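Local coordinates for PAP fimbrial major pilin protein (Escherichia coli, PDB 2UY6), which polymerizes into the thick right-handed helical rod of P pili, the surface fibres that let the bacterium colonize the epithelium of specific host organs, at residues B[47-52]-B[134-139]. The protein carries 2 engineered substitutions. Sequence-based numbering, arbitrary orientation.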
ATOM      1  N   GLY B  47       9.955  31.423  30.067  1.00 28.93           N
ATOM      2  CA  GLY B  47      10.693  31.380  28.823  1.00 28.08           C
ATOM      3  C   GLY B  47      10.399  30.053  28.153  1.00 29.51           C
ATOM      4  O   GLY B  47       9.999  29.086  28.817  1.00 28.41           O
ATOM      5  N   VAL B  48      10.597  30.003  26.839  1.00 27.61           N
ATOM      6  CA  VAL B  48      10.355  28.796  26.064  1.00 27.52           C
ATOM      7  C   VAL B  48      11.613  28.396  25.301  1.00 26.74           C
ATOM      8  O   VAL B  48      12.475  29.229  25.035  1.00 26.98           O
ATOM      9  CB  VAL B  48       9.206  29.036  25.059  1.00 29.64           C
ATOM     10  CG1 VAL B  48       9.225  27.971  23.967  1.00 33.67           C
ATOM     11  CG2 VAL B  48       7.869  29.024  25.795  1.00 26.93           C
ATOM     12  N   SER B  49      11.722  27.124  24.943  1.00 26.17           N
ATOM     13  CA  SER B  49      12.890  26.674  24.195  1.00 27.71           C
ATOM     14  C   SER B  49      12.790  27.153  22.746  1.00 28.68           C
ATOM     15  O   SER B  49      11.720  27.563  22.285  1.00 27.48           O
ATOM     16  CB  SER B  49      12.970  25.148  24.202  1.00 28.14           C
ATOM     17  OG  SER B  49      11.971  24.589  23.364  1.00 28.24           O
ATOM     18  N   LYS B  50      13.899  27.110  22.021  1.00 29.88           N
ATOM     19  CA  LYS B  50      13.849  27.514  20.625  1.00 33.30           C
ATOM     20  C   LYS B  50      12.985  26.501  19.903  1.00 35.25           C
ATOM     21  O   LYS B  50      13.082  25.302  20.158  1.00 35.73           O
ATOM     22  CB  LYS B  50      15.234  27.497  19.983  1.00 33.83           C
ATOM     23  CG  LYS B  50      15.211  27.765  18.478  1.00 33.60           C
ATOM     24  CD  LYS B  50      16.615  27.821  17.904  1.00 33.62           C
ATOM     25  CE  LYS B  50      16.612  28.418  16.498  1.00 37.33           C
ATOM     26  NZ  LYS B  50      17.995  28.695  15.979  1.00 36.20           N
ATOM     27  N   PRO B  51      12.094  26.967  19.022  1.00 37.17           N
ATOM     28  CA  PRO B  51      11.282  25.962  18.332  1.00 38.10           C
ATOM     29  C   PRO B  51      12.158  25.105  17.413  1.00 37.25           C
ATOM     30  O   PRO B  51      12.882  25.623  16.565  1.00 37.77           O
ATOM     31  CB  PRO B  51      10.224  26.798  17.595  1.00 38.62           C
ATOM     32  CG  PRO B  51      10.751  28.219  17.644  1.00 39.96           C
ATOM     33  CD  PRO B  51      11.490  28.305  18.930  1.00 37.97           C
ATOM     34  N   MET B  52      12.106  23.790  17.625  1.00 37.25           N
ATOM     35  CA  MET B  52      12.902  22.830  16.862  1.00 35.92           C
ATOM     36  C   MET B  52      12.148  22.262  15.676  1.00 33.72           C
ATOM     37  O   MET B  52      10.946  22.012  15.746  1.00 33.39           O
ATOM     38  CB  MET B  52      13.328  21.666  17.754  1.00 37.84           C
ATOM     39  CG  MET B  52      14.088  22.072  18.988  1.00 41.67           C
ATOM     40  SD  MET B  52      15.589  22.933  18.560  1.00 44.55           S
ATOM     41  CE  MET B  52      15.689  24.104  19.911  1.00 45.65           C
ATOM     42  N   THR B 134       7.158  22.252  14.208  1.00 25.88           N
ATOM     43  CA  THR B 134       8.160  22.806  15.112  1.00 25.11           C
ATOM     44  C   THR B 134       7.709  22.423  16.506  1.00 23.61           C
ATOM     45  O   THR B 134       6.514  22.348  16.786  1.00 22.58           O
ATOM     46  CB  THR B 134       8.281  24.337  15.021  1.00 25.65           C
ATOM     47  OG1 THR B 134       6.986  24.908  14.832  1.00 31.64           O
ATOM     48  CG2 THR B 134       9.203  24.735  13.888  1.00 25.14           C
ATOM     49  N   ALA B 135       8.668  22.157  17.378  1.00 23.46           N
ATOM     50  CA  ALA B 135       8.341  21.764  18.733  1.00 22.30           C
ATOM     51  C   ALA B 135       9.116  22.598  19.731  1.00 22.23           C
ATOM     52  O   ALA B 135      10.312  22.851  19.554  1.00 21.09           O
ATOM     53  CB  ALA B 135       8.646  20.286  18.927  1.00 19.58           C
ATOM     54  N   VAL B 136       8.424  23.017  20.783  1.00 23.33           N
ATOM     55  CA  VAL B 136       9.026  23.821  21.841  1.00 27.83           C
ATOM     56  C   VAL B 136       8.768  23.192  23.202  1.00 28.47           C
ATOM     57  O   VAL B 136       7.719  22.589  23.437  1.00 29.59           O
ATOM     58  CB  VAL B 136       8.446  25.257  21.873  1.00 27.98           C
ATOM     59  CG1 VAL B 136       8.893  26.041  20.646  1.00 29.30           C
ATOM     60  CG2 VAL B 136       6.930  25.189  21.920  1.00 31.14           C
ATOM     61  N   VAL B 137       9.733  23.328  24.096  1.00 29.44           N
ATOM     62  CA  VAL B 137       9.602  22.803  25.448  1.00 30.73           C
ATOM     63  C   VAL B 137       9.278  23.979  26.375  1.00 31.01           C
ATOM     64  O   VAL B 137       9.841  25.066  26.223  1.00 31.72           O
ATOM     65  CB  VAL B 137      10.915  22.142  25.918  1.00 30.65           C
ATOM     66  CG1 VAL B 137      10.789  21.694  27.373  1.00 30.33           C
ATOM     67  CG2 VAL B 137      11.241  20.962  25.021  1.00 29.87           C
ATOM     68  N   LYS B 138       8.361  23.778  27.315  1.00 31.35           N
ATOM     69  CA  LYS B 138       8.019  24.843  28.249  1.00 32.17           C
ATOM     70  C   LYS B 138       7.462  24.284  29.548  1.00 32.63           C
ATOM     71  O   LYS B 138       7.177  23.092  29.644  1.00 31.17           O
ATOM     72  CB  LYS B 138       7.011  25.810  27.624  1.00 30.68           C
ATOM     73  CG  LYS B 138       5.592  25.293  27.533  1.00 31.52           C
ATOM     74  CD  LYS B 138       4.725  26.294  26.798  1.00 33.20           C
ATOM     75  CE  LYS B 138       3.260  26.037  27.038  1.00 36.02           C
ATOM     76  NZ  LYS B 138       2.935  26.222  28.480  1.00 37.94           N
ATOM     77  N   LYS B 139       7.328  25.150  30.548  1.00 34.37           N
ATOM     78  CA  LYS B 139       6.792  24.733  31.831  1.00 35.37           C
ATOM     79  C   LYS B 139       5.363  24.288  31.579  1.00 35.67           C
ATOM     80  O   LYS B 139       4.652  24.890  30.778  1.00 34.28           O
ATOM     81  CB  LYS B 139       6.814  25.891  32.832  1.00 36.21           C
ATOM     82  CG  LYS B 139       6.365  25.486  34.232  1.00 39.27           C
ATOM     83  CD  LYS B 139       6.555  26.604  35.249  1.00 40.15           C
ATOM     84  CE  LYS B 139       5.658  27.791  34.955  1.00 38.87           C
ATOM     85  NZ  LYS B 139       5.849  28.877  35.962  1.00 41.39           N
TER
HETATM   86  O   HOH W   1       7.994  28.171  30.204  1.00 17.06           O
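Ser49 and Met52 are hydrogen-bonded to strand 130-139 where a loop runs roughly antiparallel to it (48-52 and 134-138 point 153° apart) and becomes strand 52-59, within the incomplete immunoglobulin-like fold of a chaperone-usher pilin. Ala135 and Met52 form a hydrogen-bonded antiparallel pair: Met52 N reaches Ala135 O at 2.8 Å, and Ala135 N donates back to Met52 O. Further along, the serine hydroxyl takes the place of the backbone carbonyl in a regular pair, Ser49 O lying 5.0 Å from Val137 N. With chi1 at 73°, Ser49 OG sits between its own backbone N and carbonyl carbon and accepts a hydrogen bond from Val137 N at 2.7 Å, the N-H pointing straight at it (179°). Ser49 N donates in turn to Val137 O at 3.1 Å, so one residue grips both polar backbone atoms of Val137. Val136 CG1, anti to its carbonyl carbon, lies 3.4 Å from Pro51 CB, while Val48 CG1 comes obliquely to Val136 CB at 3.5 Å. The other branch, Val48 CG2, meets Lys138 CB, whose chain leads away to a salt bridge with Glu92. A water donates to Gly47 O at 2.6 Å and accepts from Lys139 N at 3.1 Å.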